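PDB 1LRZ: aminoacyltransferase FemA from Staphylococcus aureus, which adds glycines 2 and 3 of the pentaglycine bridge of staphylococcal peptidoglycan, taking each glycine from glycyl-tRNA. Local coordinates for residues Y361-V366 with K381-Y386; L116-E121 with A388-Y393; F323-Y328 with H356-Y361. All coordinates share one frame; numbering follows the deposited sequence.

Contact 1 of 3, residues Y361-V366 with K381-Y386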
loop_
_atom_site.group_PDB
_atom_site.type_symbol
_atom_site.label_atom_id
_atom_site.label_comp_id
_atom_site.label_asym_id
_atom_site.label_seq_id
_atom_site.Cartn_x
_atom_site.Cartn_y
_atom_site.Cartn_z
ATOM N N TYR A 361 6.940 -2.035 4.126
ATOM C CA TYR A 361 6.132 -0.998 3.510
ATOM C C TYR A 361 5.890 -1.450 2.071
ATOM O O TYR A 361 6.806 -1.485 1.249
ATOM C CB TYR A 361 6.876 0.337 3.544
ATOM C CG TYR A 361 6.032 1.509 3.103
ATOM C CD1 TYR A 361 5.154 2.137 3.988
ATOM C CD2 TYR A 361 6.108 1.988 1.795
ATOM C CE1 TYR A 361 4.373 3.216 3.580
ATOM C CE2 TYR A 361 5.333 3.062 1.372
ATOM C CZ TYR A 361 4.470 3.671 2.269
ATOM O OH TYR A 361 3.710 4.730 1.837
ATOM N N ASN A 362 4.645 -1.794 1.781
ATOM C CA ASN A 362 4.264 -2.321 0.483
ATOM C C ASN A 362 3.666 -1.281 -0.472
ATOM O O ASN A 362 2.519 -0.873 -0.289
ATOM C CB ASN A 362 3.256 -3.453 0.716
ATOM C CG ASN A 362 3.223 -4.452 -0.415
ATOM O OD1 ASN A 362 3.543 -4.119 -1.550
ATOM N ND2 ASN A 362 2.814 -5.690 -0.110
ATOM N N PHE A 363 4.434 -0.866 -1.485
ATOM C CA PHE A 363 3.942 0.093 -2.480
ATOM C C PHE A 363 2.898 -0.625 -3.335
ATOM O O PHE A 363 2.235 -0.034 -4.191
ATOM C CB PHE A 363 5.085 0.611 -3.369
ATOM C CG PHE A 363 5.939 1.651 -2.703
ATOM C CD1 PHE A 363 7.179 1.317 -2.158
ATOM C CD2 PHE A 363 5.496 2.975 -2.610
ATOM C CE1 PHE A 363 7.969 2.291 -1.523
ATOM C CE2 PHE A 363 6.285 3.958 -1.976
ATOM C CZ PHE A 363 7.518 3.617 -1.435
ATOM N N TYR A 364 2.780 -1.922 -3.079
ATOM C CA TYR A 364 1.829 -2.803 -3.740
ATOM C C TYR A 364 2.003 -3.074 -5.244
ATOM O O TYR A 364 3.117 -3.123 -5.758
ATOM C CB TYR A 364 0.386 -2.347 -3.433
ATOM C CG TYR A 364 -0.563 -3.502 -3.130
ATOM C CD1 TYR A 364 -0.200 -4.505 -2.215
ATOM C CD2 TYR A 364 -1.815 -3.594 -3.741
ATOM C CE1 TYR A 364 -1.052 -5.558 -1.919
ATOM C CE2 TYR A 364 -2.685 -4.660 -3.451
ATOM C CZ TYR A 364 -2.293 -5.633 -2.539
ATOM O OH TYR A 364 -3.130 -6.685 -2.235
ATOM N N GLY A 365 0.881 -3.249 -5.932
ATOM C CA GLY A 365 0.887 -3.637 -7.330
ATOM C C GLY A 365 1.640 -2.966 -8.460
ATOM O O GLY A 365 1.610 -1.748 -8.597
ATOM N N VAL A 366 2.343 -3.779 -9.253
ATOM C CA VAL A 366 3.011 -3.295 -10.466
ATOM C C VAL A 366 2.643 -4.357 -11.508
ATOM O O VAL A 366 2.428 -5.527 -11.160
ATOM C CB VAL A 366 4.567 -3.151 -10.332
ATOM C CG1 VAL A 366 4.900 -2.168 -9.201
ATOM C CG2 VAL A 366 5.222 -4.502 -10.101
ATOM N N LYS A 381 8.917 3.668 -11.835
ATOM C CA LYS A 381 10.136 4.462 -11.633
ATOM C C LYS A 381 10.052 5.180 -10.280
ATOM O O LYS A 381 11.047 5.335 -9.564
ATOM C CB LYS A 381 10.289 5.502 -12.760
ATOM C CG LYS A 381 10.620 4.913 -14.121
ATOM C CD LYS A 381 10.734 6.000 -15.192
ATOM C CE LYS A 381 11.127 5.402 -16.549
ATOM N NZ LYS A 381 11.281 6.453 -17.614
ATOM N N PHE A 382 8.851 5.619 -9.938
ATOM C CA PHE A 382 8.633 6.313 -8.676
ATOM C C PHE A 382 8.914 5.355 -7.510
ATOM O O PHE A 382 9.671 5.683 -6.593
ATOM C CB PHE A 382 7.200 6.851 -8.654
ATOM C CG PHE A 382 6.771 7.459 -7.345
ATOM C CD1 PHE A 382 6.080 6.696 -6.402
ATOM C CD2 PHE A 382 6.986 8.811 -7.083
ATOM C CE1 PHE A 382 5.599 7.275 -5.214
ATOM C CE2 PHE A 382 6.515 9.401 -5.900
ATOM C CZ PHE A 382 5.820 8.634 -4.968
ATOM N N LYS A 383 8.338 4.161 -7.568
ATOM C CA LYS A 383 8.536 3.168 -6.517
ATOM C C LYS A 383 10.010 2.759 -6.439
ATOM O O LYS A 383 10.582 2.626 -5.347
ATOM C CB LYS A 383 7.620 1.969 -6.785
ATOM C CG LYS A 383 6.142 2.376 -6.698
ATOM C CD LYS A 383 5.161 1.249 -6.978
ATOM C CE LYS A 383 3.730 1.797 -6.847
ATOM N NZ LYS A 383 2.657 0.779 -7.003
ATOM N N LYS A 384 10.629 2.600 -7.605
ATOM C CA LYS A 384 12.040 2.239 -7.699
ATOM C C LYS A 384 12.913 3.236 -6.934
ATOM O O LYS A 384 13.867 2.849 -6.244
ATOM C CB LYS A 384 12.460 2.211 -9.176
ATOM C CG LYS A 384 13.910 1.834 -9.416
ATOM C CD LYS A 384 14.234 1.925 -10.891
ATOM C CE LYS A 384 15.720 1.717 -11.144
ATOM N NZ LYS A 384 16.008 1.751 -12.608
ATOM N N GLY A 385 12.561 4.515 -7.050
ATOM C CA GLY A 385 13.310 5.573 -6.397
ATOM C C GLY A 385 13.369 5.507 -4.877
ATOM O O GLY A 385 14.231 6.155 -4.274
ATOM N N TYR A 386 12.468 4.737 -4.258
ATOM C CA TYR A 386 12.434 4.591 -2.803
ATOM C C TYR A 386 13.304 3.429 -2.319
ATOM O O TYR A 386 13.354 3.134 -1.121
ATOM C CB TYR A 386 10.989 4.374 -2.323
ATOM C CG TYR A 386 10.180 5.647 -2.219
ATOM C CD1 TYR A 386 10.213 6.430 -1.063
ATOM C CD2 TYR A 386 9.398 6.085 -3.287
ATOM C CE1 TYR A 386 9.476 7.623 -0.979
ATOM C CE2 TYR A 386 8.667 7.273 -3.216
ATOM C CZ TYR A 386 8.705 8.037 -2.065
ATOM O OH TYR A 386 7.962 9.211 -2.003
#
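Lys383 and Tyr386 pack against Phe363 where helix 377-384 lies against strand 360-365 of the large mixed sheet. A classic beta bulge sets Phe363 and Tyr364 together opposite the single residue Ser159 of strand 157-162.

The polar part belongs to one ammonium group. Lys383 NZ donates to Phe363 O at 3.0 Å, coming from above the carbonyl plane, and makes a weak bond to Gly365 O at 3.2 Å. A buried lysine thus finds its partners in two backbone carbonyls of the bulged strand, whose partial negative charge would probably help it keep its own. Its reach comes from a fully stretched chain, chi2 to chi4 all near 180°, and the methylenes do the apolar work on the way: CD passes Phe363 CB at 3.7 Å, the two side chains running in opposite directions, and also brushes Val366 CG1.

Among the aromatics, the Phe363 and Tyr386 rings meet obliquely, planes at 40° and centroids 5.0 Å apart. Tyr343 and Gln346 of helix 341-355 also touch Tyr386. The point of Phe363 that does the touching is CZ, set over one face of the tyrosine ring near its rim, 3.4 Å from Tyr386 CG.

Contact 2 of 3, residues L116-E121 with A388-Y393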
loop_
_atom_site.group_PDB
_atom_site.type_symbol
_atom_site.label_atom_id
_atom_site.label_comp_id
_atom_site.label_asym_id
_atom_site.label_seq_id
_atom_site.Cartn_x
_atom_site.Cartn_y
_atom_site.Cartn_z
ATOM N N LEU A 116 12.801 -9.598 -7.784
ATOM C CA LEU A 116 13.343 -8.921 -8.963
ATOM C C LEU A 116 13.664 -7.476 -8.614
ATOM O O LEU A 116 13.296 -7.011 -7.533
ATOM C CB LEU A 116 12.307 -8.922 -10.103
ATOM C CG LEU A 116 11.802 -10.294 -10.590
ATOM C CD1 LEU A 116 10.567 -10.719 -9.799
ATOM C CD2 LEU A 116 11.450 -10.211 -12.050
ATOM N N ASN A 117 14.360 -6.773 -9.509
ATOM C CA ASN A 117 14.600 -5.346 -9.294
ATOM C C ASN A 117 13.561 -4.665 -10.180
ATOM O O ASN A 117 12.833 -5.340 -10.917
ATOM C CB ASN A 117 16.027 -4.910 -9.687
ATOM C CG ASN A 117 16.382 -5.222 -11.145
ATOM O OD1 ASN A 117 15.532 -5.204 -12.035
ATOM N ND2 ASN A 117 17.664 -5.475 -11.386
ATOM N N HIS A 118 13.472 -3.342 -10.124
ATOM C CA HIS A 118 12.475 -2.647 -10.926
ATOM C C HIS A 118 12.792 -2.518 -12.406
ATOM O O HIS A 118 12.110 -1.782 -13.118
ATOM C CB HIS A 118 12.180 -1.273 -10.331
ATOM C CG HIS A 118 11.445 -1.336 -9.026
ATOM N ND1 HIS A 118 11.959 -1.971 -7.915
ATOM C CD2 HIS A 118 10.254 -0.813 -8.643
ATOM C CE1 HIS A 118 11.123 -1.831 -6.901
ATOM N NE2 HIS A 118 10.079 -1.131 -7.316
ATOM N N ASP A 119 13.823 -3.228 -12.860
ATOM C CA ASP A 119 14.196 -3.231 -14.268
ATOM C C ASP A 119 13.727 -4.564 -14.842
ATOM O O ASP A 119 13.967 -4.867 -16.009
ATOM C CB ASP A 119 15.713 -3.113 -14.432
ATOM C CG ASP A 119 16.237 -1.713 -14.122
ATOM O OD1 ASP A 119 17.462 -1.574 -13.953
ATOM O OD2 ASP A 119 15.446 -0.749 -14.061
ATOM N N GLY A 120 13.073 -5.370 -14.010
ATOM C CA GLY A 120 12.581 -6.655 -14.474
ATOM C C GLY A 120 13.579 -7.802 -14.458
ATOM O O GLY A 120 13.323 -8.853 -15.046
ATOM N N GLU A 121 14.711 -7.615 -13.788
ATOM C CA GLU A 121 15.721 -8.664 -13.704
ATOM C C GLU A 121 15.551 -9.483 -12.424
ATOM O O GLU A 121 15.433 -8.922 -11.326
ATOM C CB GLU A 121 17.119 -8.047 -13.724
ATOM C CG GLU A 121 17.373 -7.193 -14.950
ATOM C CD GLU A 121 18.740 -6.532 -14.933
ATOM O OE1 GLU A 121 19.441 -6.613 -15.963
ATOM O OE2 GLU A 121 19.111 -5.931 -13.899
ATOM N N ALA A 388 12.820 0.298 -3.178
ATOM C CA ALA A 388 11.990 -0.871 -2.948
ATOM C C ALA A 388 12.511 -1.987 -3.844
ATOM O O ALA A 388 13.348 -1.741 -4.715
ATOM C CB ALA A 388 10.551 -0.558 -3.305
ATOM N N GLU A 389 12.048 -3.216 -3.622
ATOM C CA GLU A 389 12.454 -4.326 -4.489
ATOM C C GLU A 389 11.167 -4.966 -5.013
ATOM O O GLU A 389 10.096 -4.691 -4.485
ATOM C CB GLU A 389 13.293 -5.360 -3.716
ATOM C CG GLU A 389 12.482 -6.394 -2.985
ATOM C CD GLU A 389 13.338 -7.398 -2.210
ATOM O OE1 GLU A 389 14.263 -8.011 -2.806
ATOM O OE2 GLU A 389 13.066 -7.573 -1.002
ATOM N N ILE A 390 11.245 -5.803 -6.044
ATOM C CA ILE A 390 10.023 -6.435 -6.548
ATOM C C ILE A 390 9.855 -7.860 -5.998
ATOM O O ILE A 390 10.812 -8.637 -5.948
ATOM C CB ILE A 390 10.011 -6.555 -8.094
ATOM C CG1 ILE A 390 10.092 -5.165 -8.749
ATOM C CG2 ILE A 390 8.737 -7.282 -8.544
ATOM C CD1 ILE A 390 8.947 -4.233 -8.391
ATOM N N ILE A 391 8.646 -8.195 -5.570
ATOM C CA ILE A 391 8.395 -9.551 -5.112
ATOM C C ILE A 391 7.331 -10.136 -6.037
ATOM O O ILE A 391 6.261 -9.549 -6.215
ATOM C CB ILE A 391 7.889 -9.620 -3.651
ATOM C CG1 ILE A 391 8.956 -9.047 -2.709
ATOM C CG2 ILE A 391 7.578 -11.105 -3.270
ATOM C CD1 ILE A 391 8.531 -9.020 -1.232
ATOM N N GLU A 392 7.659 -11.259 -6.668
ATOM C CA GLU A 392 6.720 -11.943 -7.552
ATOM C C GLU A 392 6.176 -13.127 -6.771
ATOM O O GLU A 392 6.958 -13.919 -6.223
ATOM C CB GLU A 392 7.421 -12.446 -8.818
ATOM C CG GLU A 392 6.501 -13.284 -9.726
ATOM C CD GLU A 392 7.215 -13.800 -10.972
ATOM O OE1 GLU A 392 6.573 -14.511 -11.790
ATOM O OE2 GLU A 392 8.419 -13.492 -11.139
ATOM N N TYR A 393 4.851 -13.249 -6.715
ATOM C CA TYR A 393 4.222 -14.335 -5.980
ATOM C C TYR A 393 3.903 -15.537 -6.876
ATOM O O TYR A 393 3.916 -15.429 -8.100
ATOM C CB TYR A 393 2.958 -13.827 -5.280
ATOM C CG TYR A 393 3.244 -12.678 -4.340
ATOM C CD1 TYR A 393 3.026 -11.360 -4.740
ATOM C CD2 TYR A 393 3.812 -12.902 -3.082
ATOM C CE1 TYR A 393 3.362 -10.286 -3.928
ATOM C CE2 TYR A 393 4.163 -11.830 -2.252
ATOM C CZ TYR A 393 3.933 -10.521 -2.683
ATOM O OH TYR A 393 4.248 -9.449 -1.877
HETATM O O HOH W 1 15.592 -7.678 -5.421
HETATM O O HOH W 2 14.589 -2.681 -7.444
#
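Leu116, Ile390 and His118 carry this contact. Leu116 and Ile390 form an antiparallel hydrogen-bonded pair: Leu116 N donates to Ile390 O at 2.9 Å and Ile390 N to Leu116 O at 2.8 Å. Their side chains leave on the same face of the sheet, CB to CB 3.9 Å, and Leu116 CD1 reaches on to Glu392 CB at 3.7 Å.

Ile390 also packs on His118. Its chi1 of -61° sets CG1 beside the backbone N and chi2, near -60° as well, turns CD1 over the centre of the imidazole, 3.5 Å from the ring centroid and 11° off its normal, a CH-pi contact. Polar partners hold the two ring nitrogens: His118 NE2 is hydrogen-bonded to Ser159 OG on strand 157-162, and His118 ND1 to a water that donates to Ala388 O.

Beyond the pair, Asn117 OD1 accepts from Asp119 N and Glu121 N, which approach from opposite faces of its amide plane, while Asn117 ND2 donates to Glu121 OE2 at 2.9 Å. The arrangement is a beta hairpin at the edge of the sheet, its type I turn from Asn117 to Gly120 containing an Asx turn and its strand 112-116 pairing with strand 389-393.

Contact 3 of 3, residues F323-Y328 with H356-Y361; sequences FEVVYY and HGIDRY
Arg360 holds CG trans to its backbone N and stays extended as far as NE, while Glu324 folds CG back between its own N and carbonyl carbon (chi1 59°) before straightening out. The two side chains consequently run side by side in the same direction, and Arg360 NE meets Glu324 OE2 in a salt bridge of 2.9 Å. The N-H points almost straight at the oxygen, 176°, and OE2 lies in the guanidinium plane, yet it is approached from well above the plane of its own carboxylate.

The carboxylate takes the edge of the guanidinium; Phe323 takes one of its faces. Its ring lies across that face, the planes 26° apart, with CE2 3.5 Å from Arg360 NE, and Arg360 CD makes a CH-pi contact over the ring face.

The backbones are parallel neighbours here, with Val325 paired to Tyr361; Val325 N donates to Arg360 O at 3.1 Å. On their shared face, Val325 CG1 packs on Tyr361 CE1 at 3.8 Å, and its other branch, CG2, meets Ile358 CD1 at 3.9 Å. Ile358 CG2 presses on Glu324 CA. The contact joins the two parallel strands of a beta-alpha-beta unit, 325-332 and 360-365, and their connecting helix 341-355 covers this side: Tyr361 packs on Met349 and Ile350, its OH bonding to Gln346 OE1.

Neither charged group depends on the other alone. Glu324 OE1 and Arg360 NH2 both bond to Tyr110 OH, Glu324 OE2 takes a further bond from Asn362 ND2, and Arg360 NH1 bonds to Tyr20 OH. With one face of the arginine against an aromatic ring and its nitrogens and the carboxylate held by several partners, the buried pair should have little rotational freedom, and each charge probably stabilises the other.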
loop_
_atom_site.group_PDB
_atom_site.type_symbol
_atom_site.label_atom_id
_atom_site.label_comp_id
_atom_site.label_asym_id
_atom_site.label_seq_id
_atom_site.Cartn_x
_atom_site.Cartn_y
_atom_site.Cartn_z
ATOM N N PHE A 323 1.884 -7.075 9.877
ATOM C CA PHE A 323 2.870 -7.516 8.897
ATOM C C PHE A 323 3.372 -6.420 7.958
ATOM O O PHE A 323 4.532 -6.424 7.556
ATOM C CB PHE A 323 2.292 -8.653 8.049
ATOM C CG PHE A 323 3.210 -9.121 6.950
ATOM C CD1 PHE A 323 4.497 -9.566 7.244
ATOM C CD2 PHE A 323 2.772 -9.159 5.625
ATOM C CE1 PHE A 323 5.339 -10.048 6.231
ATOM C CE2 PHE A 323 3.601 -9.637 4.605
ATOM C CZ PHE A 323 4.886 -10.082 4.910
ATOM N N GLU A 324 2.504 -5.478 7.610
ATOM C CA GLU A 324 2.918 -4.438 6.673
ATOM C C GLU A 324 1.910 -3.310 6.541
ATOM O O GLU A 324 0.738 -3.432 6.926
ATOM C CB GLU A 324 3.095 -5.060 5.284
ATOM C CG GLU A 324 1.777 -5.710 4.794
ATOM C CD GLU A 324 1.852 -6.341 3.401
ATOM O OE1 GLU A 324 0.912 -7.089 3.054
ATOM O OE2 GLU A 324 2.825 -6.093 2.652
ATOM N N VAL A 325 2.388 -2.210 5.975
ATOM C CA VAL A 325 1.548 -1.071 5.671
ATOM C C VAL A 325 1.423 -1.202 4.145
ATOM O O VAL A 325 2.425 -1.437 3.456
ATOM C CB VAL A 325 2.233 0.264 6.029
ATOM C CG1 VAL A 325 1.498 1.424 5.361
ATOM C CG2 VAL A 325 2.213 0.453 7.546
ATOM N N VAL A 326 0.205 -1.088 3.624
ATOM C CA VAL A 326 -0.011 -1.218 2.194
ATOM C C VAL A 326 -0.557 0.053 1.572
ATOM O O VAL A 326 -1.566 0.586 2.033
ATOM C CB VAL A 326 -1.023 -2.352 1.870
ATOM C CG1 VAL A 326 -1.319 -2.373 0.360
ATOM C CG2 VAL A 326 -0.470 -3.707 2.308
ATOM N N TYR A 327 0.126 0.540 0.542
ATOM C CA TYR A 327 -0.334 1.705 -0.212
ATOM C C TYR A 327 -1.255 1.075 -1.275
ATOM O O TYR A 327 -0.797 0.630 -2.331
ATOM C CB TYR A 327 0.848 2.399 -0.883
ATOM C CG TYR A 327 0.456 3.448 -1.895
ATOM C CD1 TYR A 327 -0.514 4.406 -1.599
ATOM C CD2 TYR A 327 1.085 3.508 -3.140
ATOM C CE1 TYR A 327 -0.850 5.400 -2.515
ATOM C CE2 TYR A 327 0.758 4.502 -4.066
ATOM C CZ TYR A 327 -0.210 5.441 -3.748
ATOM O OH TYR A 327 -0.542 6.417 -4.662
ATOM N N TYR A 328 -2.549 1.021 -0.977
ATOM C CA TYR A 328 -3.506 0.389 -1.871
ATOM C C TYR A 328 -3.904 1.197 -3.102
ATOM O O TYR A 328 -3.902 0.680 -4.219
ATOM C CB TYR A 328 -4.763 0.005 -1.095
ATOM C CG TYR A 328 -5.742 -0.783 -1.928
ATOM C CD1 TYR A 328 -5.459 -2.095 -2.313
ATOM C CD2 TYR A 328 -6.921 -0.198 -2.391
ATOM C CE1 TYR A 328 -6.327 -2.810 -3.149
ATOM C CE2 TYR A 328 -7.799 -0.901 -3.228
ATOM C CZ TYR A 328 -7.491 -2.206 -3.602
ATOM O OH TYR A 328 -8.346 -2.891 -4.439
ATOM N N HIS A 356 5.760 2.730 14.534
ATOM C CA HIS A 356 4.910 1.757 15.203
ATOM C C HIS A 356 5.180 0.286 14.956
ATOM O O HIS A 356 4.256 -0.529 14.918
ATOM C CB HIS A 356 3.451 2.101 14.917
ATOM C CG HIS A 356 3.117 3.521 15.246
ATOM N ND1 HIS A 356 3.087 3.994 16.540
ATOM C CD2 HIS A 356 2.902 4.595 14.448
ATOM C CE1 HIS A 356 2.874 5.299 16.526
ATOM N NE2 HIS A 356 2.759 5.689 15.268
ATOM N N GLY A 357 6.461 -0.037 14.794
ATOM C CA GLY A 357 6.900 -1.417 14.629
ATOM C C GLY A 357 6.432 -2.285 13.474
ATOM O O GLY A 357 6.271 -3.490 13.647
ATOM N N ILE A 358 6.208 -1.701 12.302
ATOM C CA ILE A 358 5.810 -2.493 11.147
ATOM C C ILE A 358 7.042 -2.409 10.255
ATOM O O ILE A 358 7.437 -1.316 9.820
ATOM C CB ILE A 358 4.542 -1.903 10.468
ATOM C CG1 ILE A 358 3.360 -2.000 11.440
ATOM C CG2 ILE A 358 4.243 -2.650 9.172
ATOM C CD1 ILE A 358 2.130 -1.153 11.053
ATOM N N ASP A 359 7.654 -3.565 10.004
ATOM C CA ASP A 359 8.900 -3.645 9.241
ATOM C C ASP A 359 8.816 -3.810 7.728
ATOM O O ASP A 359 9.823 -4.107 7.078
ATOM C CB ASP A 359 9.750 -4.785 9.800
ATOM C CG ASP A 359 10.005 -4.643 11.289
ATOM O OD1 ASP A 359 10.332 -3.520 11.728
ATOM O OD2 ASP A 359 9.891 -5.657 12.007
ATOM N N ARG A 360 7.635 -3.612 7.167
ATOM C CA ARG A 360 7.462 -3.775 5.729
ATOM C C ARG A 360 6.516 -2.717 5.185
ATOM O O ARG A 360 5.430 -2.516 5.721
ATOM C CB ARG A 360 6.917 -5.172 5.460
ATOM C CG ARG A 360 6.508 -5.472 4.027
ATOM C CD ARG A 360 6.234 -6.975 3.916
ATOM N NE ARG A 360 5.415 -7.346 2.766
ATOM C CZ ARG A 360 5.785 -8.206 1.823
ATOM N NH1 ARG A 360 6.984 -8.787 1.872
ATOM N NH2 ARG A 360 4.930 -8.530 0.854
ATOM N N TYR A 361 6.940 -2.035 4.126
ATOM C CA TYR A 361 6.132 -0.998 3.510
ATOM C C TYR A 361 5.890 -1.450 2.071
ATOM O O TYR A 361 6.806 -1.485 1.249
ATOM C CB TYR A 361 6.876 0.337 3.544
ATOM C CG TYR A 361 6.032 1.509 3.103
ATOM C CD1 TYR A 361 5.154 2.137 3.988
ATOM C CD2 TYR A 361 6.108 1.988 1.795
ATOM C CE1 TYR A 361 4.373 3.216 3.580
ATOM C CE2 TYR A 361 5.333 3.062 1.372
ATOM C CZ TYR A 361 4.470 3.671 2.269
ATOM O OH TYR A 361 3.710 4.730 1.837
#

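In the fold
All three contacts reach the same mixed sheet. Contacts 1 and 3 share Tyr361 and strand 360-365, their centres about 13 Å apart; Asn362 N of contact 1 probably bonds to Val325 O of contact 3 at 2.8 Å. Contact 2 is centred about 10 Å from contact 1, and the two are tied by a salt bridge between Lys384 NZ and Asp119 OD2, 2.9 Å long, with His118 CD2 packed beside Lys384 N. Helix 377-384 leads along the chain into strand 389-393, joining them again. Contacts 2 and 3, about 18 Å between centres, still meet where Ile391 CD1 packs 3.5 Å from Arg360 NH1.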